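Local coordinates for protein C2 toxin component I (Clostridium botulinum, PDB 2J3X) that is the enzymatic component of the binary C2 toxin, an ADP-ribosyltransferase that probably transfers ADP-ribose from NAD to actin in the host cell, at residues I304-P309 with N330-K335; F314-N319 with I323-K328; G338-N343 with E424-K429. The protein carries 2 engineered substitutions. All blocks are in the same frame, centred on the assembly; numbering follows the deposited sequence. Where two conformers were deposited one is given.

Interaction 1 (I304-P309 with N330-K335); sequences IPFDLP and NEFIDK
Phe306 and Phe332 meet in a T-shaped, edge-to-face pair. The centroids of the two rings lie 5.2 Å apart and the ring planes stand at 76°. Phe332 supplies the edge. Its CZ sits above one face of the Phe306 ring, displaced toward the rim, and comes within 3.8 Å of Phe306 CE1. Its CE1 lies equally close to Phe306 CG. Pro305 CB lies over the opposite face of the Phe306 ring. The Phe332 ring reaches across from helix 326-336 because its CG stands anti to the backbone N (chi1 -179°). Leu308 adds one methyl. Its CD1 approaches Phe332 CD1 at 4.1 Å, at a slant to the ring.

No hydrogen bond joins the two segments directly. Two waters make the polar link instead. The fully extended chain of Lys335 carries NZ out toward the turn, where it donates to both. The first water, 2.9 Å from Lys335 NZ, donates a hydrogen bond to Phe306 O. The second donates to Asp307 OD2 at 3.1 Å, in one of the two conformers of Asp307. The two ionisable groups are bridged by water rather than paired, with Lys335 NZ 6.0 Å from Asp307 OD2. A polar, hydrated margin thus borders a buried aromatic contact.

The two phenylalanines belong to a larger aromatic cluster. Trp336, one turn further along the helix, stacks on Phe332 and meets Phe306 edge-to-face, and Phe363 touches both rings. The cluster joins the short 3-10 turn after strand 295-301 to helix 326-336, and both rest on the five-stranded sheet, Phe306 against Ile421 and Phe332 against Val419 and Ile403.

Interaction 2 (F314-N319 with I323-K328); sequences FDKKEN and IADKQK
Phe314 O receives the shortest polar bond of this contact, from Asp325 N at 2.8 Å. The bond is straight at hydrogen (173°), and the donor is tilted only slightly out of the carbonyl plane. Ala324 CA makes a bent CA-H...O contact with the same oxygen. Next along the chains, Lys316 and Ile323 form an antiparallel hydrogen-bonded pair. Lys316 N donates to Ile323 O at 2.9 Å, and Ile323 N returns a bond to Lys316 O. Asp315 and Ala324 form the neighbouring non-hydrogen-bonded pair. Together these bonds build a beta hairpin of strands 315-318 and 321-324.

The side chains of Lys316 and Ile323 lie on the same face. The CG of Lys316 sits between its backbone N and carbonyl carbon (chi1 65°), and the chain beyond is extended. This lays the aliphatic part across Ile323, with Lys316 CE 3.6 Å from Ile323 CD1. Farther out, Lys316 NZ makes a weak salt bridge to Glu318 OE1 and donates to a water. That water gives a hydrogen to Ala324 O and takes one from Lys326 N, at the first turn of the helix.

Asp325 is the N-cap of helix 326-336. Its OD1 accepts from Lys328 N at 3.2 Å. Its OD2 forms a salt bridge with Lys328 NZ at 3.1 Å. Both donors stand well above the carboxylate plane. Lys328 CB packs 3.9 Å from Phe314 CD1, and the Lys328 carbonyl lies at that ring's edge. Asp315 points away from the Lys316 and Ile323 face; its OD1 hydrogen-bonds to Thr417 OG1 of strand 414-426.

The chemistry implies a hairpin spliced directly into a capped helix. Asp325 serves both, giving its N-H to Phe314 O, just before strand 315-318, and its carboxylate to the helix start, which would probably favour a negative charge, although the crystal was at pH 3.0.

Interaction 3 (G338-N343 with E424-K429); sequences GKEIEN and EGIQNK. With SO4 (sulfate ion), chain R.
Glu340 and Ile426 meet over strand 397-411, near one edge of the five-stranded mixed sheet of the C-terminal ADP-ribosyltransferase-family domain. Strand 340-341 is an outermost strand of that sheet. Strand 397-411 lies between it and strand 414-426. The two segments are therefore not backbone partners, and no hydrogen bond links them. Instead each bonds to the middle strand: Ile341 to Phe398 on one side, Glu424 to Lys399 and Ile426 to Thr397 on the other.

The contacts between the side chains are van der Waals in kind. The chain of Glu340 is extended and crosses Ile426 at about a right angle. Its CG lies 3.6 Å from Ile426 CD1, and its carboxylate passes close to the same methyl. The CG1 of Ile426 sits between the backbone N and the carbonyl carbon (chi1 57°), which turns CD1 toward Glu340. Lys429 lies beyond, with its CD 3.3 Å from Glu340 OE1. Glu342 runs alongside the same lysine, its CG 3.7 Å from Lys429 CB. This contact is tentative, since Glu342 was modelled in two conformers and its closer oxygen contact is too short to be trusted.

The electrostatic part is indirect. Lys429 is bent along its chain, and its NZ stays 4.9 Å from Glu340 OE1. The two groups may attract each other if Glu340 is ionised, but they make no salt bridge.

The third group is anion binding. A sulfate, probably from the crystallisation liquor, sits beside segment 338-343. The side chain of Lys339 curls back at its outer torsions (chi3 70°), so that NZ donates to sulfate O3 at 2.9 Å. The same lysine makes a cation-pi contact with Trp336. The backbone N of Glu340 completes the grip, donating to sulfate O1 at 2.6 Å in a nearly straight bond (172°).

In the fold
All three contacts lie in the second of the two ADP-ribosyltransferase homology regions. Interaction 2 falls between the two segments of interaction 1, and interaction 3 follows both. Helix 326-336 serves interactions 1 and 2, whose centres are about 15 Å apart. They touch where Phe332 CG meets Phe314 CZ at 3.8 Å. Interaction 3 starts just after this helix, at strand 340-341. Its centre is about 16 Å from that of interaction 1, and Ile341 CD1 packs near Phe306 CE1. Interactions 2 and 3 do not touch, with centres about 30 Å apart. Interaction 1 thus touches the hairpin through Phe332 of the helix and the edge strand through Phe306.

Interaction 1 (I304-P309 with N330-K335)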
loop_
_atom_site.group_PDB
_atom_site.type_symbol
_atom_site.label_atom_id
_atom_site.label_comp_id
_atom_site.label_asym_id
_atom_site.label_seq_id
_atom_site.Cartn_x
_atom_site.Cartn_y
_atom_site.Cartn_z
ATOM N N ILE A 304 -19.349 2.595 -9.452
ATOM C CA ILE A 304 -20.461 1.653 -9.585
ATOM C C ILE A 304 -20.413 0.464 -8.582
ATOM O O ILE A 304 -21.421 0.154 -7.935
ATOM C CB ILE A 304 -20.636 1.150 -11.050
ATOM C CG1 ILE A 304 -20.908 2.333 -11.984
ATOM C CG2 ILE A 304 -21.756 0.068 -11.102
ATOM C CD1 ILE A 304 -22.097 3.102 -11.576
ATOM N N PRO A 305 -19.220 -0.158 -8.386
ATOM C CA PRO A 305 -19.130 -1.238 -7.399
ATOM C C PRO A 305 -19.500 -0.829 -5.981
ATOM O O PRO A 305 -19.800 -1.716 -5.155
ATOM C CB PRO A 305 -17.630 -1.665 -7.469
ATOM C CG PRO A 305 -17.225 -1.318 -8.897
ATOM C CD PRO A 305 -17.931 0.066 -9.069
ATOM N N PHE A 306 -19.495 0.478 -5.669
ATOM C CA PHE A 306 -19.794 0.924 -4.299
ATOM C C PHE A 306 -21.233 1.477 -4.183
ATOM O O PHE A 306 -21.559 2.169 -3.244
ATOM C CB PHE A 306 -18.804 2.011 -3.958
ATOM C CG PHE A 306 -17.383 1.534 -4.089
ATOM C CD1 PHE A 306 -16.865 0.658 -3.129
ATOM C CD2 PHE A 306 -16.649 1.809 -5.247
ATOM C CE1 PHE A 306 -15.558 0.154 -3.288
ATOM C CE2 PHE A 306 -15.336 1.313 -5.408
ATOM C CZ PHE A 306 -14.819 0.479 -4.445
ATOM N N ASP A 307 -22.017 1.274 -5.232
ATOM C CA ASP A 307 -23.362 1.884 -5.291
ATOM C C ASP A 307 -23.273 3.393 -5.297
ATOM O O ASP A 307 -24.092 4.105 -4.639
ATOM C CB ASP A 307 -24.222 1.409 -4.113
ATOM C CG ASP A 307 -24.620 -0.046 -4.231
ATOM O OD1 ASP A 307 -24.316 -0.686 -5.257
ATOM O OD2 ASP A 307 -25.278 -0.573 -3.293
ATOM N N LEU A 308 -22.263 3.908 -5.984
ATOM C CA LEU A 308 -22.116 5.338 -6.135
ATOM C C LEU A 308 -22.261 5.692 -7.618
ATOM O O LEU A 308 -22.106 4.827 -8.464
ATOM C CB LEU A 308 -20.752 5.842 -5.597
ATOM C CG LEU A 308 -20.573 5.694 -4.066
ATOM C CD1 LEU A 308 -19.120 5.931 -3.682
ATOM C CD2 LEU A 308 -21.429 6.685 -3.289
ATOM N N PRO A 309 -22.548 6.959 -7.917
ATOM C CA PRO A 309 -22.605 7.340 -9.359
ATOM C C PRO A 309 -21.265 6.986 -10.020
ATOM O O PRO A 309 -20.237 7.098 -9.350
ATOM C CB PRO A 309 -22.732 8.870 -9.300
ATOM C CG PRO A 309 -23.379 9.153 -8.029
ATOM C CD PRO A 309 -22.866 8.095 -7.026
ATOM N N ASN A 330 -13.819 10.793 4.483
ATOM C CA ASN A 330 -14.106 10.151 5.776
ATOM C C ASN A 330 -15.318 9.272 5.745
ATOM O O ASN A 330 -15.314 8.169 6.341
ATOM C CB ASN A 330 -14.207 11.169 6.927
ATOM C CG ASN A 330 -12.863 11.869 7.219
ATOM O OD1 ASN A 330 -11.784 11.316 6.993
ATOM N ND2 ASN A 330 -12.939 13.110 7.719
ATOM N N GLU A 331 -16.366 9.738 5.049
ATOM C CA GLU A 331 -17.558 8.939 4.936
ATOM C C GLU A 331 -17.240 7.611 4.256
ATOM O O GLU A 331 -17.660 6.546 4.709
ATOM C CB GLU A 331 -18.614 9.695 4.113
ATOM C CG GLU A 331 -19.240 10.839 4.933
ATOM C CD GLU A 331 -19.879 11.903 4.045
ATOM O OE1 GLU A 331 -19.982 11.679 2.813
ATOM O OE2 GLU A 331 -20.269 12.962 4.605
ATOM N N PHE A 332 -16.542 7.698 3.133
ATOM C CA PHE A 332 -16.254 6.504 2.341
ATOM C C PHE A 332 -15.353 5.518 3.109
ATOM O O PHE A 332 -15.607 4.320 3.089
ATOM C CB PHE A 332 -15.584 6.890 0.991
ATOM C CG PHE A 332 -15.297 5.706 0.120
ATOM C CD1 PHE A 332 -16.305 5.203 -0.728
ATOM C CD2 PHE A 332 -14.017 5.100 0.117
ATOM C CE1 PHE A 332 -16.075 4.098 -1.538
ATOM C CE2 PHE A 332 -13.765 3.971 -0.717
ATOM C CZ PHE A 332 -14.796 3.438 -1.509
ATOM N N ILE A 333 -14.313 6.049 3.750
ATOM C CA ILE A 333 -13.368 5.204 4.501
ATOM C C ILE A 333 -14.109 4.534 5.650
ATOM O O ILE A 333 -13.965 3.303 5.862
ATOM C CB ILE A 333 -12.184 6.034 4.992
ATOM C CG1 ILE A 333 -11.349 6.473 3.778
ATOM C CG2 ILE A 333 -11.321 5.239 6.048
ATOM C CD1 ILE A 333 -10.419 7.700 4.017
ATOM N N ASP A 334 -14.949 5.302 6.350
ATOM C CA ASP A 334 -15.648 4.738 7.528
ATOM C C ASP A 334 -16.640 3.648 7.132
ATOM O O ASP A 334 -16.781 2.598 7.807
ATOM C CB ASP A 334 -16.334 5.840 8.325
ATOM C CG ASP A 334 -15.338 6.680 9.119
ATOM O OD1 ASP A 334 -14.106 6.449 9.028
ATOM O OD2 ASP A 334 -15.804 7.580 9.815
ATOM N N LYS A 335 -17.337 3.883 6.024
ATOM C CA LYS A 335 -18.300 2.898 5.553
ATOM C C LYS A 335 -17.646 1.627 5.024
ATOM O O LYS A 335 -18.096 0.496 5.307
ATOM C CB LYS A 335 -19.196 3.501 4.462
ATOM C CG LYS A 335 -20.138 2.471 3.874
ATOM C CD LYS A 335 -21.088 3.100 2.918
ATOM C CE LYS A 335 -21.894 1.987 2.277
ATOM N NZ LYS A 335 -22.888 2.527 1.254
HETATM O O HOH W 1 -21.146 3.792 -0.726
HETATM O O HOH W 2 -24.416 0.657 -0.574
#

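Interaction 2 (F314-N319 with I323-K328)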
loop_
_atom_site.group_PDB
_atom_site.type_symbol
_atom_site.label_atom_id
_atom_site.label_comp_id
_atom_site.label_asym_id
_atom_site.label_seq_id
_atom_site.Cartn_x
_atom_site.Cartn_y
_atom_site.Cartn_z
ATOM N N PHE A 314 -14.224 12.847 -5.338
ATOM C CA PHE A 314 -13.769 13.283 -4.024
ATOM C C PHE A 314 -13.207 14.696 -3.971
ATOM O O PHE A 314 -12.692 15.137 -2.921
ATOM C CB PHE A 314 -12.669 12.291 -3.540
ATOM C CG PHE A 314 -13.180 10.938 -3.130
ATOM C CD1 PHE A 314 -13.895 10.772 -1.920
ATOM C CD2 PHE A 314 -12.909 9.830 -3.918
ATOM C CE1 PHE A 314 -14.345 9.514 -1.507
ATOM C CE2 PHE A 314 -13.355 8.558 -3.512
ATOM C CZ PHE A 314 -14.060 8.419 -2.264
ATOM N N ASP A 315 -13.248 15.403 -5.103
ATOM C CA ASP A 315 -12.684 16.740 -5.155
ATOM C C ASP A 315 -13.764 17.805 -5.150
ATOM O O ASP A 315 -14.836 17.571 -5.718
ATOM C CB ASP A 315 -11.885 16.861 -6.435
ATOM C CG ASP A 315 -10.580 16.056 -6.353
ATOM O OD1 ASP A 315 -9.778 16.394 -5.458
ATOM O OD2 ASP A 315 -10.444 15.096 -7.116
ATOM N N LYS A 316 -13.423 18.952 -4.565
ATOM C CA LYS A 316 -14.310 20.129 -4.574
ATOM C C LYS A 316 -13.472 21.367 -4.949
ATOM O O LYS A 316 -12.230 21.325 -4.931
ATOM C CB LYS A 316 -14.991 20.291 -3.208
ATOM C CG LYS A 316 -14.025 20.593 -2.078
ATOM C CD LYS A 316 -14.677 20.747 -0.690
ATOM C CE LYS A 316 -13.626 21.312 0.299
ATOM N NZ LYS A 316 -14.166 21.742 1.666
ATOM N N LYS A 317 -14.155 22.444 -5.330
ATOM C CA LYS A 317 -13.503 23.752 -5.595
ATOM C C LYS A 317 -13.538 24.681 -4.390
ATOM O O LYS A 317 -14.580 24.858 -3.770
ATOM C CB LYS A 317 -14.176 24.473 -6.752
ATOM C CG LYS A 317 -14.267 23.672 -8.030
ATOM C CD LYS A 317 -14.406 24.574 -9.256
ATOM C CE LYS A 317 -13.086 25.184 -9.656
ATOM N NZ LYS A 317 -13.027 25.388 -11.128
ATOM N N GLU A 318 -12.393 25.269 -4.061
ATOM C CA GLU A 318 -12.316 26.253 -2.975
ATOM C C GLU A 318 -11.414 27.426 -3.372
ATOM O O GLU A 318 -10.191 27.270 -3.467
ATOM C CB GLU A 318 -11.785 25.610 -1.696
ATOM C CG GLU A 318 -12.084 26.403 -0.436
ATOM C CD GLU A 318 -12.509 25.497 0.707
ATOM O OE1 GLU A 318 -13.585 24.855 0.592
ATOM O OE2 GLU A 318 -11.761 25.425 1.715
ATOM N N ASN A 319 -12.028 28.592 -3.596
ATOM C CA ASN A 319 -11.297 29.784 -4.035
ATOM C C ASN A 319 -10.631 29.466 -5.356
ATOM O O ASN A 319 -9.430 29.681 -5.532
ATOM C CB ASN A 319 -10.236 30.185 -2.998
ATOM C CG ASN A 319 -10.818 30.388 -1.598
ATOM O OD1 ASN A 319 -11.865 31.022 -1.429
ATOM N ND2 ASN A 319 -10.133 29.854 -0.590
ATOM N N ILE A 323 -9.469 20.923 -4.238
ATOM C CA ILE A 323 -8.880 20.214 -3.113
ATOM C C ILE A 323 -9.772 19.030 -2.745
ATOM O O ILE A 323 -10.936 18.952 -3.146
ATOM C CB ILE A 323 -8.743 21.074 -1.843
ATOM C CG1 ILE A 323 -10.107 21.709 -1.450
ATOM C CG2 ILE A 323 -7.531 22.059 -1.948
ATOM C CD1 ILE A 323 -10.173 22.120 0.084
ATOM N N ALA A 324 -9.218 18.118 -1.974
ATOM C CA ALA A 324 -10.021 16.995 -1.487
ATOM C C ALA A 324 -11.174 17.471 -0.606
ATOM O O ALA A 324 -11.015 18.377 0.257
ATOM C CB ALA A 324 -9.141 16.047 -0.689
ATOM N N ASP A 325 -12.307 16.811 -0.768
ATOM C CA ASP A 325 -13.452 16.970 0.110
ATOM C C ASP A 325 -13.295 15.957 1.230
ATOM O O ASP A 325 -13.601 14.796 1.049
ATOM C CB ASP A 325 -14.687 16.623 -0.695
ATOM C CG ASP A 325 -15.965 16.908 0.033
ATOM O OD1 ASP A 325 -16.037 16.662 1.250
ATOM O OD2 ASP A 325 -16.912 17.354 -0.660
ATOM N N LYS A 326 -12.783 16.396 2.361
ATOM C CA LYS A 326 -12.381 15.473 3.437
ATOM C C LYS A 326 -13.587 14.762 4.024
ATOM O O LYS A 326 -13.470 13.612 4.478
ATOM C CB LYS A 326 -11.606 16.215 4.539
ATOM C CG LYS A 326 -10.257 16.790 4.064
ATOM C CD LYS A 326 -9.548 17.572 5.178
ATOM C CE LYS A 326 -8.057 17.763 4.833
ATOM N NZ LYS A 326 -7.337 18.598 5.876
ATOM N N GLN A 327 -14.745 15.432 4.051
ATOM C CA GLN A 327 -15.979 14.812 4.568
ATOM C C GLN A 327 -16.322 13.585 3.740
ATOM O O GLN A 327 -16.723 12.537 4.271
ATOM C CB GLN A 327 -17.176 15.797 4.512
ATOM C CG GLN A 327 -17.092 16.987 5.470
ATOM C CD GLN A 327 -18.151 18.095 5.188
ATOM O OE1 GLN A 327 -18.901 18.057 4.192
ATOM N NE2 GLN A 327 -18.177 19.109 6.059
ATOM N N LYS A 328 -16.204 13.714 2.419
ATOM C CA LYS A 328 -16.531 12.573 1.572
ATOM C C LYS A 328 -15.516 11.427 1.796
ATOM O O LYS A 328 -15.884 10.245 1.792
ATOM C CB LYS A 328 -16.488 12.948 0.072
ATOM C CG LYS A 328 -17.704 13.732 -0.410
ATOM C CD LYS A 328 -17.579 13.902 -1.939
ATOM C CE LYS A 328 -18.895 14.450 -2.549
ATOM N NZ LYS A 328 -19.193 15.829 -2.048
HETATM O O HOH W 3 -12.735 19.251 2.778
#

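Interaction 3 (G338-N343 with E424-K429)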
loop_
_atom_site.group_PDB
_atom_site.type_symbol
_atom_site.label_atom_id
_atom_site.label_comp_id
_atom_site.label_asym_id
_atom_site.label_seq_id
_atom_site.Cartn_x
_atom_site.Cartn_y
_atom_site.Cartn_z
ATOM N N GLY A 338 -13.581 -2.744 6.027
ATOM C CA GLY A 338 -14.181 -3.902 6.670
ATOM C C GLY A 338 -15.235 -4.610 5.830
ATOM O O GLY A 338 -15.657 -5.726 6.172
ATOM N N LYS A 339 -15.658 -3.996 4.730
ATOM C CA LYS A 339 -16.670 -4.576 3.875
ATOM C C LYS A 339 -16.067 -5.524 2.858
ATOM O O LYS A 339 -14.897 -5.424 2.522
ATOM C CB LYS A 339 -17.418 -3.480 3.112
ATOM C CG LYS A 339 -18.311 -2.646 4.027
ATOM C CD LYS A 339 -19.253 -1.679 3.271
ATOM C CE LYS A 339 -20.387 -2.384 2.510
ATOM N NZ LYS A 339 -21.336 -3.099 3.449
ATOM N N GLU A 340 -16.921 -6.412 2.371
ATOM C CA GLU A 340 -16.562 -7.450 1.403
ATOM C C GLU A 340 -16.944 -7.008 -0.007
ATOM O O GLU A 340 -17.921 -6.275 -0.204
ATOM C CB GLU A 340 -17.291 -8.728 1.753
ATOM C CG GLU A 340 -16.820 -9.226 3.084
ATOM C CD GLU A 340 -17.340 -10.592 3.462
ATOM O OE1 GLU A 340 -18.137 -11.212 2.695
ATOM O OE2 GLU A 340 -16.916 -11.034 4.565
ATOM N N ILE A 341 -16.166 -7.446 -0.987
ATOM C CA ILE A 341 -16.338 -7.062 -2.386
ATOM C C ILE A 341 -16.392 -8.355 -3.173
ATOM O O ILE A 341 -15.525 -9.203 -3.068
ATOM C CB ILE A 341 -15.160 -6.166 -2.910
ATOM C CG1 ILE A 341 -15.068 -4.872 -2.097
ATOM C CG2 ILE A 341 -15.305 -5.838 -4.403
ATOM C CD1 ILE A 341 -16.305 -3.950 -2.285
ATOM N N GLU A 342 -17.466 -8.540 -3.932
ATOM C CA GLU A 342 -17.625 -9.780 -4.694
ATOM C C GLU A 342 -17.230 -9.595 -6.157
ATOM O O GLU A 342 -17.221 -8.468 -6.689
ATOM C CB GLU A 342 -19.076 -10.261 -4.638
ATOM C CG GLU A 342 -19.545 -10.911 -3.343
ATOM C CD GLU A 342 -21.020 -11.386 -3.427
ATOM O OE1 GLU A 342 -21.635 -11.290 -4.513
ATOM O OE2 GLU A 342 -21.575 -11.847 -2.409
ATOM N N ASN A 343 -16.894 -10.700 -6.818
ATOM C CA ASN A 343 -16.658 -10.667 -8.273
ATOM C C ASN A 343 -17.308 -11.920 -8.807
ATOM O O ASN A 343 -16.731 -12.983 -8.711
ATOM C CB ASN A 343 -15.148 -10.711 -8.598
ATOM C CG ASN A 343 -14.438 -9.442 -8.256
ATOM O OD1 ASN A 343 -14.373 -8.518 -9.072
ATOM N ND2 ASN A 343 -13.865 -9.378 -7.039
ATOM N N GLU A 424 -7.868 -8.082 1.057
ATOM C CA GLU A 424 -7.261 -9.460 1.162
ATOM C C GLU A 424 -8.319 -10.477 0.758
ATOM O O GLU A 424 -9.536 -10.188 0.831
ATOM C CB GLU A 424 -6.833 -9.717 2.616
ATOM C CG GLU A 424 -8.086 -9.775 3.588
ATOM C CD GLU A 424 -7.768 -9.970 5.060
ATOM O OE1 GLU A 424 -6.558 -10.039 5.459
ATOM O OE2 GLU A 424 -8.791 -10.028 5.798
ATOM N N GLY A 425 -7.881 -11.650 0.321
ATOM C CA GLY A 425 -8.790 -12.715 -0.154
ATOM C C GLY A 425 -9.501 -13.392 0.992
ATOM O O GLY A 425 -8.893 -13.639 2.039
ATOM N N ILE A 426 -10.802 -13.638 0.826
ATOM C CA ILE A 426 -11.557 -14.390 1.836
ATOM C C ILE A 426 -12.424 -15.420 1.106
ATOM O O ILE A 426 -12.457 -15.372 -0.124
ATOM C CB ILE A 426 -12.441 -13.472 2.686
ATOM C CG1 ILE A 426 -13.384 -12.685 1.792
ATOM C CG2 ILE A 426 -11.599 -12.528 3.498
ATOM C CD1 ILE A 426 -14.508 -11.981 2.643
ATOM N N GLN A 427 -13.094 -16.331 1.833
ATOM C CA GLN A 427 -13.890 -17.392 1.189
ATOM C C GLN A 427 -14.844 -16.842 0.143
ATOM O O GLN A 427 -15.577 -15.886 0.410
ATOM C CB GLN A 427 -14.695 -18.250 2.175
ATOM C CG GLN A 427 -15.477 -19.363 1.450
ATOM C CD GLN A 427 -16.619 -19.983 2.248
ATOM O OE1 GLN A 427 -16.400 -20.653 3.261
ATOM N NE2 GLN A 427 -17.842 -19.819 1.749
ATOM N N ASN A 428 -14.805 -17.470 -1.048
ATOM C CA ASN A 428 -15.736 -17.203 -2.162
ATOM C C ASN A 428 -17.116 -17.005 -1.562
ATOM O O ASN A 428 -17.581 -17.829 -0.738
ATOM C CB ASN A 428 -15.832 -18.421 -3.103
ATOM C CG ASN A 428 -14.515 -18.769 -3.801
ATOM O OD1 ASN A 428 -13.514 -18.046 -3.709
ATOM N ND2 ASN A 428 -14.521 -19.896 -4.520
ATOM N N LYS A 429 -17.784 -15.933 -1.963
ATOM C CA LYS A 429 -19.110 -15.664 -1.423
ATOM C C LYS A 429 -20.097 -16.725 -1.927
ATOM O O LYS A 429 -20.194 -16.978 -3.139
ATOM C CB LYS A 429 -19.571 -14.237 -1.726
ATOM C CG LYS A 429 -20.431 -13.647 -0.592
ATOM C CD LYS A 429 -19.615 -13.415 0.720
ATOM C CE LYS A 429 -20.414 -13.784 2.008
ATOM N NZ LYS A 429 -20.763 -15.252 2.115
HETATM S S SO4 R . -20.137 -6.739 4.139
HETATM O O1 SO4 R . -19.406 -6.133 3.035
HETATM O O2 SO4 R . -19.269 -6.944 5.302
HETATM O O3 SO4 R . -21.244 -5.851 4.486
HETATM O O4 SO4 R . -20.678 -8.045 3.741
#